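Local coordinates for UPF0141 protein yjdB (Campylobacter jejuni subsp. jejuni HB93-13, PDB 4TN0) that probably transfers phosphoethanolamine to periplasmic acceptors, as a zinc-dependent enzyme of the alkaline phosphatase-like family required for polymyxin resistance and motility in Campylobacter jejuni, at residues V99-N107 / L132-L140; S68-R78 / Q278-L286. All coordinates share one frame; numbering follows the deposited sequence.

Contact 1. Residues V99-N107 / L132-L140; sequences VDAAWFDNN and LLIPFKEKL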
loop_
_atom_site.group_PDB
_atom_site.type_symbol
_atom_site.label_atom_id
_atom_site.label_comp_id
_atom_site.label_asym_id
_atom_site.label_seq_id
_atom_site.Cartn_x
_atom_site.Cartn_y
_atom_site.Cartn_z
ATOM N N VAL A 99 -3.181 11.035 17.180
ATOM C CA VAL A 99 -3.996 10.488 16.090
ATOM C C VAL A 99 -4.538 9.099 16.439
ATOM O O VAL A 99 -3.839 8.287 17.041
ATOM C CB VAL A 99 -3.193 10.417 14.792
ATOM C CG1 VAL A 99 -4.087 10.040 13.624
ATOM C CG2 VAL A 99 -2.510 11.749 14.544
ATOM N N ASP A 100 -5.798 8.837 16.094
ATOM C CA ASP A 100 -6.381 7.499 16.273
ATOM C C ASP A 100 -5.819 6.526 15.210
ATOM O O ASP A 100 -6.032 6.705 14.003
ATOM C CB ASP A 100 -7.910 7.565 16.202
ATOM C CG ASP A 100 -8.587 6.249 16.595
ATOM O OD1 ASP A 100 -7.960 5.164 16.524
ATOM O OD2 ASP A 100 -9.773 6.308 16.976
ATOM N N ALA A 101 -5.066 5.529 15.670
ATOM C CA ALA A 101 -4.393 4.586 14.779
ATOM C C ALA A 101 -4.884 3.159 14.950
ATOM O O ALA A 101 -4.857 2.618 16.054
ATOM C CB ALA A 101 -2.885 4.646 15.004
ATOM N N ALA A 102 -5.333 2.556 13.856
ATOM C CA ALA A 102 -5.703 1.131 13.835
ATOM C C ALA A 102 -4.918 0.381 12.742
ATOM O O ALA A 102 -4.718 0.911 11.631
ATOM C CB ALA A 102 -7.204 0.962 13.636
ATOM N N TRP A 103 -4.428 -0.815 13.079
ATOM C CA TRP A 103 -3.708 -1.665 12.126
ATOM C C TRP A 103 -4.350 -3.068 12.028
ATOM O O TRP A 103 -4.299 -3.853 12.976
ATOM C CB TRP A 103 -2.225 -1.762 12.523
ATOM C CG TRP A 103 -1.338 -2.507 11.534
ATOM C CD1 TRP A 103 -1.339 -3.847 11.294
ATOM C CD2 TRP A 103 -0.315 -1.952 10.690
ATOM N NE1 TRP A 103 -0.405 -4.163 10.343
ATOM C CE2 TRP A 103 0.244 -3.015 9.958
ATOM C CE3 TRP A 103 0.172 -0.664 10.476
ATOM C CZ2 TRP A 103 1.272 -2.830 9.022
ATOM C CZ3 TRP A 103 1.183 -0.474 9.551
ATOM C CH2 TRP A 103 1.729 -1.557 8.835
ATOM N N PHE A 104 -4.956 -3.377 10.882
ATOM C CA PHE A 104 -5.563 -4.695 10.674
ATOM C C PHE A 104 -4.762 -5.519 9.635
ATOM O O PHE A 104 -4.654 -5.130 8.464
ATOM C CB PHE A 104 -7.022 -4.551 10.231
ATOM C CG PHE A 104 -7.872 -3.766 11.185
ATOM C CD1 PHE A 104 -7.781 -3.978 12.553
ATOM C CD2 PHE A 104 -8.754 -2.800 10.719
ATOM C CE1 PHE A 104 -8.560 -3.245 13.438
ATOM C CE2 PHE A 104 -9.537 -2.061 11.605
ATOM C CZ PHE A 104 -9.434 -2.288 12.964
ATOM N N ASP A 105 -4.221 -6.659 10.063
ATOM C CA ASP A 105 -3.243 -7.394 9.259
ATOM C C ASP A 105 -3.725 -8.778 8.845
ATOM O O ASP A 105 -3.971 -9.641 9.692
ATOM C CB ASP A 105 -1.935 -7.516 10.042
ATOM C CG ASP A 105 -0.727 -7.709 9.141
ATOM O OD1 ASP A 105 -0.714 -8.682 8.372
ATOM O OD2 ASP A 105 0.188 -6.850 9.166
ATOM N N ASN A 106 -3.835 -8.989 7.535
ATOM C CA ASN A 106 -4.204 -10.286 6.971
ATOM C C ASN A 106 -3.011 -10.967 6.272
ATOM O O ASN A 106 -3.139 -12.020 5.645
ATOM C CB ASN A 106 -5.362 -10.124 5.988
ATOM C CG ASN A 106 -5.994 -11.460 5.610
ATOM O OD1 ASN A 106 -6.163 -12.326 6.463
ATOM N ND2 ASN A 106 -6.370 -11.619 4.340
ATOM N N ASN A 107 -1.846 -10.336 6.373
ATOM C CA ASN A 107 -0.664 -10.821 5.683
ATOM C C ASN A 107 0.033 -11.955 6.430
ATOM O O ASN A 107 0.296 -11.843 7.623
ATOM C CB ASN A 107 0.290 -9.655 5.448
ATOM C CG ASN A 107 1.375 -9.993 4.472
ATOM O OD1 ASN A 107 2.383 -10.582 4.833
ATOM N ND2 ASN A 107 1.151 -9.658 3.212
ATOM N N LEU A 132 -10.853 -8.365 5.948
ATOM C CA LEU A 132 -10.411 -7.106 6.520
ATOM C C LEU A 132 -11.560 -6.091 6.550
ATOM O O LEU A 132 -11.555 -5.154 7.356
ATOM C CB LEU A 132 -9.213 -6.555 5.742
ATOM C CG LEU A 132 -7.906 -7.321 5.979
ATOM C CD1 LEU A 132 -6.862 -6.908 4.959
ATOM C CD2 LEU A 132 -7.380 -7.128 7.406
ATOM N N LEU A 133 -12.565 -6.283 5.697
ATOM C CA LEU A 133 -13.669 -5.332 5.662
ATOM C C LEU A 133 -14.491 -5.409 6.962
ATOM O O LEU A 133 -15.162 -4.444 7.344
ATOM C CB LEU A 133 -14.536 -5.573 4.426
ATOM C CG LEU A 133 -13.776 -5.182 3.153
ATOM C CD1 LEU A 133 -14.573 -5.405 1.880
ATOM C CD2 LEU A 133 -13.361 -3.745 3.243
ATOM N N ILE A 134 -14.403 -6.544 7.654
ATOM C CA ILE A 134 -15.130 -6.742 8.904
ATOM C C ILE A 134 -14.623 -5.863 10.059
ATOM O O ILE A 134 -15.410 -5.096 10.621
ATOM C CB ILE A 134 -15.121 -8.232 9.332
ATOM C CG1 ILE A 134 -16.053 -9.041 8.432
ATOM C CG2 ILE A 134 -15.585 -8.382 10.760
ATOM C CD1 ILE A 134 -15.989 -10.521 8.689
ATOM N N PRO A 135 -13.326 -5.959 10.433
ATOM C CA PRO A 135 -12.944 -5.070 11.539
ATOM C C PRO A 135 -12.853 -3.614 11.105
ATOM O O PRO A 135 -12.905 -2.725 11.958
ATOM C CB PRO A 135 -11.574 -5.601 11.952
ATOM C CG PRO A 135 -11.008 -6.138 10.676
ATOM C CD PRO A 135 -12.167 -6.719 9.923
ATOM N N PHE A 136 -12.754 -3.380 9.800
ATOM C CA PHE A 136 -12.758 -2.026 9.262
ATOM C C PHE A 136 -14.112 -1.364 9.448
ATOM O O PHE A 136 -14.187 -0.212 9.872
ATOM C CB PHE A 136 -12.394 -2.039 7.788
ATOM C CG PHE A 136 -12.575 -0.720 7.095
ATOM C CD1 PHE A 136 -11.800 0.383 7.450
ATOM C CD2 PHE A 136 -13.468 -0.591 6.043
ATOM C CE1 PHE A 136 -11.943 1.596 6.789
ATOM C CE2 PHE A 136 -13.613 0.625 5.376
ATOM C CZ PHE A 136 -12.843 1.718 5.747
ATOM N N LYS A 137 -15.184 -2.106 9.172
ATOM C CA LYS A 137 -16.530 -1.572 9.358
ATOM C C LYS A 137 -16.748 -1.277 10.842
ATOM O O LYS A 137 -17.258 -0.225 11.201
ATOM C CB LYS A 137 -17.589 -2.546 8.809
ATOM C CG LYS A 137 -17.759 -2.439 7.297
ATOM C CD LYS A 137 -18.757 -3.431 6.706
ATOM C CE LYS A 137 -18.576 -3.475 5.173
ATOM N NZ LYS A 137 -19.362 -4.499 4.416
ATOM N N GLU A 138 -16.293 -2.179 11.702
ATOM C CA GLU A 138 -16.464 -2.007 13.130
ATOM C C GLU A 138 -15.687 -0.812 13.689
ATOM O O GLU A 138 -16.136 -0.142 14.625
ATOM C CB GLU A 138 -16.054 -3.276 13.863
ATOM C CG GLU A 138 -16.085 -3.120 15.375
ATOM C CD GLU A 138 -17.497 -2.866 15.953
ATOM O OE1 GLU A 138 -18.498 -2.897 15.190
ATOM O OE2 GLU A 138 -17.603 -2.635 17.183
ATOM N N LYS A 139 -14.526 -0.527 13.120
ATOM C CA LYS A 139 -13.761 0.623 13.570
ATOM C C LYS A 139 -14.411 1.906 13.035
ATOM O O LYS A 139 -14.222 2.983 13.603
ATOM C CB LYS A 139 -12.294 0.504 13.120
ATOM C CG LYS A 139 -11.428 1.739 13.370
ATOM C CD LYS A 139 -11.242 2.002 14.857
ATOM C CE LYS A 139 -10.557 3.346 15.097
ATOM N NZ LYS A 139 -10.335 3.605 16.549
ATOM N N LEU A 140 -15.212 1.792 11.975
ATOM C CA LEU A 140 -15.847 2.977 11.406
ATOM C C LEU A 140 -16.963 3.511 12.320
ATOM O O LEU A 140 -17.431 4.637 12.148
ATOM C CB LEU A 140 -16.389 2.679 10.004
ATOM C CG LEU A 140 -15.412 2.855 8.829
ATOM C CD1 LEU A 140 -16.114 2.715 7.480
ATOM C CD2 LEU A 140 -14.676 4.182 8.889
#
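Phe104 lays the face of its ring against Pro135, joining strand 100-105 to helix 133-139. Pro135 CB stands 3.9 Å from the centroid of the Phe104 ring and 3° off the ring normal, a CH-pi contact centred on the face. Lys139 comes to the same ring in its plane: its CB lies 4.0 Å from Phe104 CZ, at the edge. Phe104 CG is anti to its own carbonyl carbon, which sends the ring over the proline. Leu132 closes the other end of the apolar strip, its CD2 3.8 Å from Phe104 CB while its CD1 lies 3.7 Å from Asn106 CB.

The charged interaction lies at the far end of the helix. Lys139 bends at chi2, then runs extended to Asp100, whose carboxylate it meets from the opposite direction. Lys139 NZ is 2.8 Å from Asp100 OD2, on the syn side and 19° out of the carboxylate plane; its bond to OD1 is weak. Ser144 OG also binds OD2.

Within the strand segment, Asp105 OD2 takes the indole N-H of Trp103 in a nearly straight bond in the ring plane, and also bonds His152. Its OD1 accepts from Asn107 N, an Asx turn where the strand ends. That end leads to the metal site, Asn107 ND2 bonding the zinc ligand Glu26.

The axes run nearly antiparallel (163°) and 9.3 Å apart. Asp100, Ala102 and Phe104 point toward the helix, Ala101 and Asp105 away, which places it on one face of the mixed sheet. It lies in the connection between parallel strands 120-123 and 146-152, a beta-alpha-beta crossover passing over strand 100-105, which sits between them; Gln122 touches both Phe104 and Pro135. The helix also meets helix 186-211, through Leu133 on Leu203 and Phe136 on Leu210.

Contact 2. Residues S68-R78 / Q278-L286; sequences SLPCMFSISKR and QDNLFSTLL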
loop_
_atom_site.group_PDB
_atom_site.type_symbol
_atom_site.label_atom_id
_atom_site.label_comp_id
_atom_site.label_asym_id
_atom_site.label_seq_id
_atom_site.Cartn_x
_atom_site.Cartn_y
_atom_site.Cartn_z
ATOM N N SER A 68 11.093 -3.927 2.655
ATOM C CA SER A 68 10.116 -2.926 2.230
ATOM C C SER A 68 9.187 -2.419 3.326
ATOM O O SER A 68 9.003 -1.215 3.475
ATOM C CB SER A 68 9.251 -3.463 1.097
ATOM O OG SER A 68 9.909 -3.354 -0.135
ATOM N N LEU A 69 8.586 -3.325 4.083
ATOM C CA LEU A 69 7.553 -2.890 5.013
ATOM C C LEU A 69 8.133 -1.971 6.126
ATOM O O LEU A 69 7.615 -0.880 6.326
ATOM C CB LEU A 69 6.801 -4.104 5.569
ATOM C CG LEU A 69 5.557 -3.856 6.423
ATOM C CD1 LEU A 69 4.616 -2.798 5.835
ATOM C CD2 LEU A 69 4.817 -5.174 6.682
ATOM N N PRO A 70 9.205 -2.390 6.829
ATOM C CA PRO A 70 9.768 -1.461 7.829
ATOM C C PRO A 70 10.334 -0.179 7.198
ATOM O O PRO A 70 10.107 0.896 7.711
ATOM C CB PRO A 70 10.899 -2.274 8.483
ATOM C CG PRO A 70 10.583 -3.698 8.187
ATOM C CD PRO A 70 9.913 -3.688 6.837
ATOM N N CYS A 71 11.036 -0.295 6.081
ATOM C CA CYS A 71 11.646 0.861 5.455
ATOM C C CYS A 71 10.648 1.940 5.037
ATOM O O CYS A 71 10.869 3.140 5.299
ATOM C CB CYS A 71 12.452 0.421 4.233
ATOM S SG CYS A 71 13.216 1.762 3.365
ATOM N N MET A 72 9.533 1.527 4.434
ATOM C CA MET A 72 8.577 2.512 3.918
ATOM C C MET A 72 7.982 3.325 5.092
ATOM O O MET A 72 7.629 4.481 4.924
ATOM C CB MET A 72 7.464 1.845 3.070
ATOM C CG MET A 72 6.321 1.183 3.837
ATOM S SD MET A 72 4.923 0.650 2.784
ATOM C CE MET A 72 5.515 -0.917 2.097
ATOM N N PHE A 73 7.883 2.705 6.265
ATOM C CA PHE A 73 7.320 3.342 7.447
ATOM C C PHE A 73 8.399 4.049 8.286
ATOM O O PHE A 73 8.094 4.816 9.219
ATOM C CB PHE A 73 6.591 2.310 8.310
ATOM C CG PHE A 73 5.179 2.017 7.869
ATOM C CD1 PHE A 73 4.897 0.918 7.058
ATOM C CD2 PHE A 73 4.127 2.832 8.269
ATOM C CE1 PHE A 73 3.592 0.641 6.655
ATOM C CE2 PHE A 73 2.825 2.565 7.869
ATOM C CZ PHE A 73 2.554 1.464 7.066
ATOM N N SER A 74 9.660 3.779 7.960
ATOM C CA SER A 74 10.763 4.377 8.691
ATOM C C SER A 74 11.065 5.791 8.179
ATOM O O SER A 74 10.670 6.158 7.067
ATOM C CB SER A 74 12.007 3.501 8.597
ATOM O OG SER A 74 13.187 4.235 8.895
ATOM N N ILE A 75 11.716 6.587 9.026
ATOM C CA ILE A 75 12.198 7.910 8.641
ATOM C C ILE A 75 13.308 7.792 7.593
ATOM O O ILE A 75 13.497 8.699 6.772
ATOM C CB ILE A 75 12.707 8.708 9.881
ATOM C CG1 ILE A 75 13.066 10.145 9.507
ATOM C CG2 ILE A 75 13.881 8.000 10.560
ATOM C CD1 ILE A 75 13.267 11.055 10.742
ATOM N N SER A 76 14.049 6.683 7.626
ATOM C CA SER A 76 15.140 6.481 6.664
ATOM C C SER A 76 14.607 6.254 5.258
ATOM O O SER A 76 13.567 5.607 5.058
ATOM C CB SER A 76 16.027 5.310 7.068
ATOM O OG SER A 76 16.240 5.291 8.465
ATOM N N LYS A 77 15.334 6.769 4.277
ATOM C CA LYS A 77 14.979 6.542 2.889
ATOM C C LYS A 77 15.758 5.319 2.398
ATOM O O LYS A 77 16.547 4.752 3.159
ATOM C CB LYS A 77 15.265 7.798 2.070
ATOM C CG LYS A 77 14.421 8.966 2.541
ATOM C CD LYS A 77 14.864 10.283 1.959
ATOM C CE LYS A 77 14.090 11.417 2.601
ATOM N NZ LYS A 77 14.215 11.448 4.107
ATOM N N ARG A 78 15.530 4.892 1.156
ATOM C CA ARG A 78 16.128 3.637 0.700
ATOM C C ARG A 78 17.653 3.642 0.816
ATOM O O ARG A 78 18.253 2.621 1.172
ATOM C CB ARG A 78 15.732 3.300 -0.743
ATOM C CG ARG A 78 16.439 2.029 -1.228
ATOM C CD ARG A 78 15.884 1.478 -2.521
ATOM N NE ARG A 78 15.956 2.413 -3.635
ATOM C CZ ARG A 78 17.049 2.618 -4.363
ATOM N NH1 ARG A 78 18.177 1.958 -4.092
ATOM N NH2 ARG A 78 17.009 3.481 -5.369
ATOM N N GLN A 278 8.557 4.565 -2.076
ATOM C CA GLN A 278 8.184 4.336 -0.691
ATOM C C GLN A 278 8.875 5.330 0.244
ATOM O O GLN A 278 8.405 5.574 1.365
ATOM C CB GLN A 278 8.505 2.893 -0.288
ATOM C CG GLN A 278 7.360 1.934 -0.640
ATOM C CD GLN A 278 7.778 0.475 -0.749
ATOM O OE1 GLN A 278 8.900 0.101 -0.406
ATOM N NE2 GLN A 278 6.874 -0.357 -1.264
ATOM N N ASP A 279 9.976 5.915 -0.218
ATOM C CA ASP A 279 10.650 6.983 0.532
ATOM C C ASP A 279 9.651 8.089 0.953
ATOM O O ASP A 279 9.730 8.630 2.048
ATOM C CB ASP A 279 11.784 7.586 -0.305
ATOM C CG ASP A 279 13.013 6.682 -0.384
ATOM O OD1 ASP A 279 13.057 5.658 0.333
ATOM O OD2 ASP A 279 13.951 7.020 -1.152
ATOM N N ASN A 280 8.704 8.377 0.067
ATOM C CA ASN A 280 7.698 9.399 0.255
ATOM C C ASN A 280 6.639 9.096 1.307
ATOM O O ASN A 280 5.856 9.981 1.634
ATOM C CB ASN A 280 6.973 9.661 -1.069
ATOM C CG ASN A 280 7.868 10.277 -2.113
ATOM O OD1 ASN A 280 8.431 9.580 -2.956
ATOM N ND2 ASN A 280 8.007 11.595 -2.067
ATOM N N LEU A 281 6.585 7.875 1.845
ATOM C CA LEU A 281 5.424 7.538 2.673
ATOM C C LEU A 281 5.534 8.233 4.024
ATOM O O LEU A 281 4.534 8.689 4.587
ATOM C CB LEU A 281 5.273 6.012 2.881
ATOM C CG LEU A 281 4.034 5.670 3.740
ATOM C CD1 LEU A 281 2.742 6.120 3.072
ATOM C CD2 LEU A 281 3.902 4.199 4.183
ATOM N N PHE A 282 6.759 8.396 4.502
ATOM C CA PHE A 282 6.962 8.959 5.827
ATOM C C PHE A 282 6.388 10.376 5.942
ATOM O O PHE A 282 5.539 10.627 6.798
ATOM C CB PHE A 282 8.448 8.965 6.187
ATOM C CG PHE A 282 8.722 9.443 7.582
ATOM C CD1 PHE A 282 8.524 8.601 8.665
ATOM C CD2 PHE A 282 9.130 10.749 7.816
ATOM C CE1 PHE A 282 8.767 9.041 9.953
ATOM C CE2 PHE A 282 9.368 11.199 9.105
ATOM C CZ PHE A 282 9.183 10.346 10.174
ATOM N N SER A 283 6.821 11.290 5.072
ATOM C CA SER A 283 6.372 12.677 5.184
ATOM C C SER A 283 4.914 12.804 4.772
ATOM O O SER A 283 4.192 13.653 5.311
ATOM C CB SER A 283 7.228 13.620 4.325
ATOM O OG SER A 283 8.535 13.784 4.852
ATOM N N THR A 284 4.472 11.940 3.855
ATOM C CA THR A 284 3.078 11.971 3.408
ATOM C C THR A 284 2.148 11.651 4.565
ATOM O O THR A 284 1.071 12.238 4.685
ATOM C CB THR A 284 2.805 10.980 2.247
ATOM O OG1 THR A 284 3.543 11.383 1.091
ATOM C CG2 THR A 284 1.329 10.975 1.884
ATOM N N LEU A 285 2.588 10.752 5.439
ATOM C CA LEU A 285 1.781 10.332 6.585
ATOM C C LEU A 285 1.800 11.370 7.722
ATOM O O LEU A 285 0.798 11.580 8.407
ATOM C CB LEU A 285 2.270 8.976 7.089
ATOM C CG LEU A 285 1.915 7.713 6.293
ATOM C CD1 LEU A 285 2.483 6.533 7.036
ATOM C CD2 LEU A 285 0.413 7.529 6.099
ATOM N N LEU A 286 2.942 12.009 7.936
ATOM C CA LEU A 286 3.004 13.075 8.921
ATOM C C LEU A 286 2.179 14.247 8.400
ATOM O O LEU A 286 1.271 14.733 9.077
ATOM C CB LEU A 286 4.444 13.499 9.189
ATOM C CG LEU A 286 5.365 12.493 9.867
ATOM C CD1 LEU A 286 6.540 13.204 10.509
ATOM C CD2 LEU A 286 4.600 11.710 10.898
#
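A side-chain carboxylate of Asp279 takes up the backbone N-H of Arg78, the one hydrogen bond across an otherwise mainly apolar interface. Arg78 N lies 2.7 Å from Asp279 OD1, on the syn side but 27° out of the carboxylate plane, and the N-H...acceptor angle of 134° shows that the bond is bent. The Lys77 side chain crosses that of Asp279 at about a right angle, its CB 3.5 Å from Asp279 CG. Its ammonium leads elsewhere, to a salt bridge with Glu297.

Next to this bond along the segments, Met72 packs between Gln278 and Leu281. Its CG sits between the backbone N and the carbonyl carbon, which brings Met72 CG to 3.9 Å from Leu281 CD2 and Met72 CB to 3.7 Å from Gln278 CB. The amide of Gln278 reaches on to Cys61 N through OE1 and to Asp226 O through NE2. Asp226 is a zinc ligand and also receives Ser68 OG at its carbonyl oxygen, so both segments tie to the backbone at the metal site. The Cys71-Cys61 disulfide fastens the first helix to a preceding loop.

Two phenyl rings complete the packing. Leu281 CD2 lies over the centre of the Phe73 ring, 4.1 Å from its centroid, as a CH-pi contact. The Phe282 ring is covered on one face by Ile75 CA, 3.8 Å from the centroid, and on the other by Leu286 CG of its own helix; Phe73 O comes to its edge in plane.

The short axes of helices 68-73 and 281-286 lie 9.9 Å apart at 52°. Helix 90-96 backs the pair, with Met91 on Phe73 and Ala90 on Phe282, while Leu22 and Val24 of strand 18-24 meet Phe73 and Leu20 meets Leu285.

How the contacts relate
Contacts 1 and 2 lie with centres 21 Å apart and use opposite faces of the mixed sheet, yet they touch through Trp103 and Phe73, whose CZ3 and CZ atoms are 3.4 Å apart. Along the chain, segment 68-78 comes first, then 99-107 and 132-140, and 278-286 last, so contact 1 is nested in the loop closed by contact 2. Strand 100-105 shares its sheet with strands 18-24 and 146-152, on which contact 2 packs. Helices on both faces of one sheet are the layered form of the alkaline phosphatase-like fold. The side chains of Ser68 in contact 2 and Asp105 in contact 1 lie about 7 Å and about 10 Å from the bound zinc ion.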